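Paenibacillus xanthan lyase (Paenibacillus, PDB 6F2P) cleaves the polysaccharide xanthan as a lyase, joining a polysaccharide lyase family 8 catalytic region to further beta-rich domains. Local coordinates at residues N927-H939 with Y965-N977. Residues are numbered along the deposited sequence; the frame is centred on the assembly and turned at random. Where two conformers were deposited one is given.
Sequences NTQTDRYGADYIH and YMMWAAHTNRATN. With CA (calcium ion), chain G.
Ala969 meets Tyr937 methyl to ring: CB lies 3.5 Å from the centroid of the Tyr937 ring and only 10° off its normal, a CH-pi contact centred on one face. The ring is placed there by a chi1 of 47°, which tucks it back over its own main chain. On another side of the ring, Arg974 brings NH2 to 3.9 Å from Tyr937 CE1. Asp931 packs on the same alanine, its CB 3.7 Å from Ala969 CB, and its carboxylate accepts the one clear hydrogen bond across the contact, from Ala970 N to Asp931 OD2 at 2.7 Å. That bond is bent and reaches the oxygen from above the carboxylate plane. Beyond it, Gln929 OE1 sits over one face of the His971 ring, offset toward its rim and 3.2 Å from His971 CD2, with amide and ring planes 59° apart. At the other end, the Met967 chain, straight as far as its sulfur, brings SD to 3.5 Å from Arg932 CB, beside the backbone of Tyr933.

In the second shell, Arg974 NE gives a weak hydrogen bond to Ala969 O. Tyr933 O and Asp936 O bind a calcium ion, completed by Asp910, Asn911 and Asp1032, probably fixing the loop that leads toward strand 937-939. The contact thus joins two loops of the Golvesin C-terminal domain: one enters strand 937-939, the other leaves strand 960-967, and strand 1030-1039 pairs antiparallel with both strands.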
ATOM      1  N   ASN A 927     -57.187 -16.178 -33.252  1.00 70.72           N
ATOM      2  CA  ASN A 927     -56.481 -17.275 -32.585  1.00 66.72           C
ATOM      3  C   ASN A 927     -56.834 -18.616 -33.188  1.00 66.20           C
ATOM      4  O   ASN A 927     -56.657 -19.653 -32.551  1.00 73.12           O
ATOM      5  CB  ASN A 927     -56.881 -17.337 -31.111  1.00 63.33           C
ATOM      6  CG  ASN A 927     -56.453 -16.118 -30.337  1.00 77.78           C
ATOM      7  OD1 ASN A 927     -57.032 -15.037 -30.486  1.00 74.02           O
ATOM      8  ND2 ASN A 927     -55.444 -16.285 -29.483  1.00 73.59           N
ATOM      9  N   THR A 928     -57.345 -18.606 -34.410  1.00 68.15           N
ATOM     10  CA  THR A 928     -58.119 -19.750 -34.882  1.00 76.86           C
ATOM     11  C   THR A 928     -57.349 -20.885 -35.576  1.00 79.64           C
ATOM     12  O   THR A 928     -57.916 -21.951 -35.812  1.00 86.01           O
ATOM     13  CB  THR A 928     -59.354 -19.295 -35.719  1.00 80.83           C
ATOM     14  OG1 THR A 928     -58.929 -18.508 -36.839  1.00 80.24           O
ATOM     15  CG2 THR A 928     -60.302 -18.466 -34.863  1.00 67.13           C
ATOM     16  N   GLN A 929     -56.067 -20.681 -35.874  1.00 73.16           N
ATOM     17  CA  GLN A 929     -55.308 -21.692 -36.615  1.00 76.98           C
ATOM     18  C   GLN A 929     -54.229 -22.427 -35.795  1.00 80.98           C
ATOM     19  O   GLN A 929     -53.970 -23.614 -36.035  1.00 78.48           O
ATOM     20  CB  GLN A 929     -54.689 -21.088 -37.886  1.00 79.74           C
ATOM     21  CG  GLN A 929     -55.576 -21.175 -39.146  1.00 79.20           C
ATOM     22  CD  GLN A 929     -55.137 -22.282 -40.098  1.00 81.07           C
ATOM     23  OE1 GLN A 929     -55.946 -22.844 -40.841  1.00 75.50           O
ATOM     24  NE2 GLN A 929     -53.846 -22.596 -40.080  1.00 83.66           N
ATOM     25  N   THR A 930     -53.632 -21.727 -34.825  1.00 70.39           N
ATOM     26  CA  THR A 930     -52.413 -22.175 -34.117  1.00 76.15           C
ATOM     27  C   THR A 930     -51.260 -22.493 -35.069  1.00 78.27           C
ATOM     28  O   THR A 930     -50.458 -23.405 -34.817  1.00 68.25           O
ATOM     29  CB  THR A 930     -52.625 -23.379 -33.155  1.00 66.43           C
ATOM     30  OG1 THR A 930     -52.818 -24.579 -33.909  1.00 71.47           O
ATOM     31  CG2 THR A 930     -53.803 -23.146 -32.235  1.00 60.92           C
ATOM     32  N   ASP A 931     -51.182 -21.719 -36.152  1.00 86.00           N
ATOM     33  CA  ASP A 931     -50.062 -21.776 -37.089  1.00 72.64           C
ATOM     34  C   ASP A 931     -48.982 -20.831 -36.595  1.00 61.07           C
ATOM     35  O   ASP A 931     -48.134 -20.371 -37.353  1.00 58.55           O
ATOM     36  CB  ASP A 931     -50.489 -21.441 -38.503  1.00 78.99           C
ATOM     37  CG  ASP A 931     -50.619 -22.671 -39.381  1.00 77.86           C
ATOM     38  OD1 ASP A 931     -50.068 -23.734 -39.012  1.00 76.48           O
ATOM     39  OD2 ASP A 931     -51.266 -22.570 -40.449  1.00 69.52           O
ATOM     40  N   ARG A 932     -49.085 -20.503 -35.312  0.60 67.50           N
ATOM     41  CA  ARG A 932     -47.953 -20.129 -34.467  0.60 67.11           C
ATOM     42  C   ARG A 932     -47.533 -18.662 -34.430  0.60 63.05           C
ATOM     43  O   ARG A 932     -48.275 -17.753 -34.822  0.60 64.15           O
ATOM     44  CB  ARG A 932     -46.738 -21.040 -34.727  0.60 68.47           C
ATOM     45  CG  ARG A 932     -47.033 -22.545 -34.681  0.60 67.70           C
ATOM     46  CD  ARG A 932     -46.497 -23.203 -33.431  0.60 67.82           C
ATOM     47  NE  ARG A 932     -45.084 -22.912 -33.223  0.60 62.49           N
ATOM     48  CZ  ARG A 932     -44.612 -22.268 -32.163  0.60 59.47           C
ATOM     49  NH1 ARG A 932     -45.448 -21.853 -31.219  0.60 57.58           N
ATOM     50  NH2 ARG A 932     -43.312 -22.044 -32.045  0.60 55.91           N
ATOM     51  N   TYR A 933     -46.303 -18.489 -33.954  1.00 63.94           N
ATOM     52  CA  TYR A 933     -45.783 -17.245 -33.390  1.00 64.42           C
ATOM     53  C   TYR A 933     -46.682 -16.242 -32.665  1.00 61.29           C
ATOM     54  O   TYR A 933     -47.431 -15.475 -33.273  1.00 58.58           O
ATOM     55  CB  TYR A 933     -44.655 -16.592 -34.193  1.00 57.54           C
ATOM     56  CG  TYR A 933     -43.548 -16.234 -33.234  1.00 55.15           C
ATOM     57  CD1 TYR A 933     -42.557 -17.156 -32.904  1.00 55.08           C
ATOM     58  CD2 TYR A 933     -43.545 -15.009 -32.583  1.00 49.59           C
ATOM     59  CE1 TYR A 933     -41.559 -16.838 -31.989  1.00 39.76           C
ATOM     60  CE2 TYR A 933     -42.566 -14.684 -31.676  1.00 43.52           C
ATOM     61  CZ  TYR A 933     -41.572 -15.596 -31.380  1.00 45.84           C
ATOM     62  OH  TYR A 933     -40.595 -15.255 -30.468  1.00 40.02           O
ATOM     63  N   GLY A 934     -46.538 -16.266 -31.339  1.00 58.72           N
ATOM     64  CA  GLY A 934     -47.311 -15.447 -30.424  1.00 56.13           C
ATOM     65  C   GLY A 934     -48.660 -16.082 -30.143  1.00 56.90           C
ATOM     66  O   GLY A 934     -48.883 -17.263 -30.425  1.00 46.63           O
ATOM     67  N   ALA A 935     -49.565 -15.294 -29.578  1.00 56.92           N
ATOM     68  CA  ALA A 935     -50.942 -15.728 -29.412  1.00 62.94           C
ATOM     69  C   ALA A 935     -51.622 -15.723 -30.773  1.00 65.87           C
ATOM     70  O   ALA A 935     -52.140 -16.743 -31.242  1.00 56.58           O
ATOM     71  CB  ALA A 935     -51.667 -14.793 -28.462  1.00 51.32           C
ATOM     72  N   ASP A 936     -51.573 -14.561 -31.411  1.00 65.42           N
ATOM     73  CA  ASP A 936     -52.394 -14.268 -32.572  1.00 67.87           C
ATOM     74  C   ASP A 936     -51.580 -14.029 -33.845  1.00 72.68           C
ATOM     75  O   ASP A 936     -50.350 -14.120 -33.842  1.00 72.53           O
ATOM     76  CB  ASP A 936     -53.238 -13.021 -32.278  1.00 63.17           C
ATOM     77  CG  ASP A 936     -52.387 -11.766 -32.065  1.00 58.69           C
ATOM     78  OD1 ASP A 936     -51.147 -11.882 -31.936  1.00 67.96           O
ATOM     79  OD2 ASP A 936     -52.965 -10.660 -31.994  1.00 47.25           O
ATOM     80  N   TYR A 937     -52.298 -13.736 -34.928  1.00 72.28           N
ATOM     81  CA  TYR A 937     -51.738 -13.188 -36.159  1.00 62.71           C
ATOM     82  C   TYR A 937     -52.765 -12.209 -36.717  1.00 60.99           C
ATOM     83  O   TYR A 937     -53.869 -12.118 -36.194  1.00 67.73           O
ATOM     84  CB  TYR A 937     -51.452 -14.295 -37.174  1.00 63.36           C
ATOM     85  CG  TYR A 937     -52.575 -15.291 -37.349  1.00 64.39           C
ATOM     86  CD1 TYR A 937     -53.617 -15.047 -38.233  1.00 61.66           C
ATOM     87  CD2 TYR A 937     -52.586 -16.480 -36.633  1.00 67.29           C
ATOM     88  CE1 TYR A 937     -54.642 -15.961 -38.394  1.00 72.77           C
ATOM     89  CE2 TYR A 937     -53.605 -17.401 -36.787  1.00 73.07           C
ATOM     90  CZ  TYR A 937     -54.631 -17.139 -37.668  1.00 76.69           C
ATOM     91  OH  TYR A 937     -55.647 -18.059 -37.821  1.00 76.70           O
ATOM     92  N   ILE A 938     -52.416 -11.478 -37.766  1.00 50.77           N
ATOM     93  CA  ILE A 938     -53.367 -10.545 -38.357  1.00 54.74           C
ATOM     94  C   ILE A 938     -53.595 -10.806 -39.850  1.00 60.01           C
ATOM     95  O   ILE A 938     -52.790 -11.473 -40.500  1.00 58.85           O
ATOM     96  CB  ILE A 938     -52.960  -9.074 -38.109  1.00 53.13           C
ATOM     97  CG1 ILE A 938     -51.539  -8.806 -38.604  1.00 53.35           C
ATOM     98  CG2 ILE A 938     -53.055  -8.743 -36.633  1.00 55.04           C
ATOM     99  CD1 ILE A 938     -51.120  -7.355 -38.467  1.00 47.40           C
ATOM    100  N   HIS A 939     -54.709 -10.306 -40.382  1.00 61.59           N
ATOM    101  CA  HIS A 939     -55.020 -10.469 -41.802  1.00 58.72           C
ATOM    102  C   HIS A 939     -55.776  -9.278 -42.393  1.00 58.33           C
ATOM    103  O   HIS A 939     -56.404  -8.508 -41.665  1.00 61.48           O
ATOM    104  CB  HIS A 939     -55.746 -11.798 -42.079  1.00 58.38           C
ATOM    105  CG  HIS A 939     -57.101 -11.909 -41.445  1.00 70.60           C
ATOM    106  ND1 HIS A 939     -58.166 -11.114 -41.813  1.00 71.08           N
ATOM    107  CD2 HIS A 939     -57.571 -12.745 -40.487  1.00 71.39           C
ATOM    108  CE1 HIS A 939     -59.228 -11.444 -41.099  1.00 70.19           C
ATOM    109  NE2 HIS A 939     -58.894 -12.432 -40.287  1.00 73.88           N
ATOM    110  N   TYR A 965     -36.060 -14.940 -41.954  1.00 37.75           N
ATOM    111  CA  TYR A 965     -37.151 -15.918 -41.916  1.00 36.32           C
ATOM    112  C   TYR A 965     -38.505 -15.261 -41.691  1.00 39.38           C
ATOM    113  O   TYR A 965     -38.589 -14.154 -41.166  1.00 39.47           O
ATOM    114  CB  TYR A 965     -36.931 -16.952 -40.817  1.00 32.58           C
ATOM    115  CG  TYR A 965     -35.704 -17.805 -40.992  1.00 39.36           C
ATOM    116  CD1 TYR A 965     -34.457 -17.346 -40.594  1.00 34.84           C
ATOM    117  CD2 TYR A 965     -35.792 -19.077 -41.538  1.00 36.02           C
ATOM    118  CE1 TYR A 965     -33.330 -18.120 -40.747  1.00 34.03           C
ATOM    119  CE2 TYR A 965     -34.666 -19.864 -41.694  1.00 40.65           C
ATOM    120  CZ  TYR A 965     -33.436 -19.377 -41.294  1.00 37.99           C
ATOM    121  OH  TYR A 965     -32.303 -20.145 -41.434  1.00 42.02           O
ATOM    122  N   MET A 966     -39.566 -15.957 -42.087  1.00 45.87           N
ATOM    123  CA  MET A 966     -40.925 -15.505 -41.806  1.00 42.21           C
ATOM    124  C   MET A 966     -41.869 -16.682 -41.540  1.00 46.21           C
ATOM    125  O   MET A 966     -41.769 -17.742 -42.166  1.00 39.33           O
ATOM    126  CB  MET A 966     -41.462 -14.630 -42.937  1.00 37.73           C
ATOM    127  CG  MET A 966     -42.882 -14.141 -42.696  1.00 49.45           C
ATOM    128  SD  MET A 966     -43.584 -13.178 -44.047  1.00 36.55           S
ATOM    129  CE  MET A 966     -42.642 -11.655 -43.933  1.00 24.39           C
ATOM    130  N   MET A 967     -42.771 -16.489 -40.587  1.00 47.98           N
ATOM    131  CA  MET A 967     -43.773 -17.487 -40.265  1.00 45.40           C
ATOM    132  C   MET A 967     -45.145 -16.880 -40.504  1.00 47.77           C
ATOM    133  O   MET A 967     -45.310 -15.662 -40.408  1.00 45.29           O
ATOM    134  CB  MET A 967     -43.631 -17.906 -38.806  1.00 53.39           C
ATOM    135  CG  MET A 967     -44.594 -18.984 -38.353  1.00 55.37           C
ATOM    136  SD  MET A 967     -44.208 -19.492 -36.676  1.00 56.06           S
ATOM    137  CE  MET A 967     -42.556 -20.147 -36.907  1.00 54.57           C
ATOM    138  N   TRP A 968     -46.121 -17.722 -40.829  1.00 50.18           N
ATOM    139  CA  TRP A 968     -47.488 -17.259 -41.038  1.00 49.32           C
ATOM    140  C   TRP A 968     -48.503 -18.379 -40.810  1.00 52.28           C
ATOM    141  O   TRP A 968     -48.133 -19.545 -40.639  1.00 48.16           O
ATOM    142  CB  TRP A 968     -47.648 -16.667 -42.445  1.00 47.18           C
ATOM    143  CG  TRP A 968     -47.212 -17.600 -43.542  1.00 49.79           C
ATOM    144  CD1 TRP A 968     -47.814 -18.768 -43.916  1.00 48.44           C
ATOM    145  CD2 TRP A 968     -46.081 -17.438 -44.408  1.00 50.60           C
ATOM    146  NE1 TRP A 968     -47.129 -19.345 -44.958  1.00 46.14           N
ATOM    147  CE2 TRP A 968     -46.060 -18.549 -45.280  1.00 50.77           C
ATOM    148  CE3 TRP A 968     -45.084 -16.464 -44.530  1.00 45.52           C
ATOM    149  CZ2 TRP A 968     -45.082 -18.712 -46.261  1.00 48.04           C
ATOM    150  CZ3 TRP A 968     -44.111 -16.627 -45.505  1.00 44.54           C
ATOM    151  CH2 TRP A 968     -44.120 -17.743 -46.358  1.00 49.97           C
ATOM    152  N   ALA A 969     -49.782 -18.009 -40.819  1.00 61.61           N
ATOM    153  CA  ALA A 969     -50.882 -18.959 -40.667  1.00 60.49           C
ATOM    154  C   ALA A 969     -51.426 -19.464 -42.011  1.00 62.48           C
ATOM    155  O   ALA A 969     -52.125 -18.737 -42.722  1.00 60.81           O
ATOM    156  CB  ALA A 969     -51.993 -18.345 -39.830  1.00 62.76           C
ATOM    157  N   ALA A 970     -51.117 -20.713 -42.349  1.00 58.17           N
ATOM    158  CA  ALA A 970     -51.468 -21.260 -43.660  1.00 63.37           C
ATOM    159  C   ALA A 970     -52.856 -21.889 -43.681  1.00 72.96           C
ATOM    160  O   ALA A 970     -53.323 -22.406 -42.667  1.00 76.57           O
ATOM    161  CB  ALA A 970     -50.418 -22.270 -44.116  1.00 55.52           C
ATOM    162  N   HIS A 971     -53.516 -21.847 -44.838  1.00 73.34           N
ATOM    163  CA  HIS A 971     -54.809 -22.516 -44.988  1.00 79.30           C
ATOM    164  C   HIS A 971     -55.128 -22.897 -46.435  1.00 76.95           C
ATOM    165  O   HIS A 971     -54.432 -23.714 -47.036  1.00 72.82           O
ATOM    166  CB  HIS A 971     -55.943 -21.674 -44.397  1.00 76.69           C
ATOM    167  CG  HIS A 971     -57.101 -22.490 -43.904  1.00 88.55           C
ATOM    168  ND1 HIS A 971     -58.333 -21.939 -43.614  1.00 85.62           N
ATOM    169  CD2 HIS A 971     -57.212 -23.814 -43.644  1.00 82.45           C
ATOM    170  CE1 HIS A 971     -59.152 -22.890 -43.203  1.00 86.33           C
ATOM    171  NE2 HIS A 971     -58.497 -24.037 -43.210  1.00 89.67           N
ATOM    172  N   THR A 972     -56.201 -22.329 -46.974  1.00 71.23           N
ATOM    173  CA  THR A 972     -56.577 -22.543 -48.369  1.00 64.49           C
ATOM    174  C   THR A 972     -57.165 -21.256 -48.928  1.00 61.21           C
ATOM    175  O   THR A 972     -57.111 -21.000 -50.132  1.00 65.67           O
ATOM    176  CB  THR A 972     -57.609 -23.685 -48.538  1.00 64.16           C
ATOM    177  OG1 THR A 972     -58.526 -23.674 -47.435  1.00 74.82           O
ATOM    178  CG2 THR A 972     -56.909 -25.037 -48.597  1.00 61.16           C
ATOM    179  N   ASN A 973     -57.719 -20.440 -48.042  1.00 59.45           N
ATOM    180  CA  ASN A 973     -58.262 -19.151 -48.434  1.00 54.65           C
ATOM    181  C   ASN A 973     -57.177 -18.082 -48.457  1.00 63.71           C
ATOM    182  O   ASN A 973     -57.475 -16.893 -48.560  1.00 61.01           O
ATOM    183  CB  ASN A 973     -59.368 -18.743 -47.467  1.00 62.29           C
ATOM    184  CG  ASN A 973     -58.909 -18.775 -46.030  1.00 69.57           C
ATOM    185  OD1 ASN A 973     -58.286 -17.831 -45.543  1.00 71.68           O
ATOM    186  ND2 ASN A 973     -59.200 -19.870 -45.344  1.00 71.60           N
ATOM    187  N   ARG A 974     -55.921 -18.509 -48.353  1.00 64.84           N
ATOM    188  CA  ARG A 974     -54.796 -17.581 -48.376  1.00 58.34           C
ATOM    189  C   ARG A 974     -54.382 -17.197 -49.796  1.00 57.71           C
ATOM    190  O   ARG A 974     -54.555 -17.974 -50.741  1.00 53.10           O
ATOM    191  CB  ARG A 974     -53.593 -18.176 -47.647  1.00 57.82           C
ATOM    192  CG  ARG A 974     -53.442 -17.725 -46.212  1.00 63.33           C
ATOM    193  CD  ARG A 974     -54.529 -18.309 -45.340  1.00 72.26           C
ATOM    194  NE  ARG A 974     -54.289 -18.034 -43.927  1.00 72.60           N
ATOM    195  CZ  ARG A 974     -55.187 -18.232 -42.970  1.00 70.19           C
ATOM    196  NH1 ARG A 974     -56.390 -18.700 -43.274  1.00 72.81           N
ATOM    197  NH2 ARG A 974     -54.886 -17.956 -41.708  1.00 66.68           N
ATOM    198  N   ALA A 975     -53.834 -15.992 -49.933  1.00 53.42           N
ATOM    199  CA  ALA A 975     -53.212 -15.564 -51.180  1.00 49.27           C
ATOM    200  C   ALA A 975     -51.971 -16.412 -51.471  1.00 55.53           C
ATOM    201  O   ALA A 975     -51.267 -16.843 -50.549  1.00 52.44           O
ATOM    202  CB  ALA A 975     -52.845 -14.092 -51.111  1.00 41.18           C
ATOM    203  N   THR A 976     -51.713 -16.653 -52.754  1.00 52.63           N
ATOM    204  CA  THR A 976     -50.579 -17.470 -53.178  1.00 49.71           C
ATOM    205  C   THR A 976     -49.417 -16.595 -53.632  1.00 46.60           C
ATOM    206  O   THR A 976     -48.314 -17.084 -53.888  1.00 45.69           O
ATOM    207  CB  THR A 976     -50.970 -18.420 -54.335  1.00 47.76           C
ATOM    208  OG1 THR A 976     -51.436 -17.656 -55.455  1.00 44.45           O
ATOM    209  CG2 THR A 976     -52.067 -19.363 -53.901  1.00 45.05           C
ATOM    210  N   ASN A 977     -49.677 -15.296 -53.725  1.00 44.24           N
ATOM    211  CA  ASN A 977     -48.719 -14.359 -54.293  1.00 39.22           C
ATOM    212  C   ASN A 977     -48.515 -13.133 -53.413  1.00 42.26           C
ATOM    213  O   ASN A 977     -48.571 -12.000 -53.889  1.00 36.78           O
ATOM    214  CB  ASN A 977     -49.160 -13.940 -55.702  1.00 41.10           C
ATOM    215  CG  ASN A 977     -50.550 -13.317 -55.722  1.00 45.30           C
ATOM    216  OD1 ASN A 977     -51.376 -13.585 -54.849  1.00 48.41           O
ATOM    217  ND2 ASN A 977     -50.807 -12.474 -56.717  1.00 34.61           N
TER
HETATM  218 CA    CA G1106     -48.103 -13.344 -33.952  1.00 58.42          CA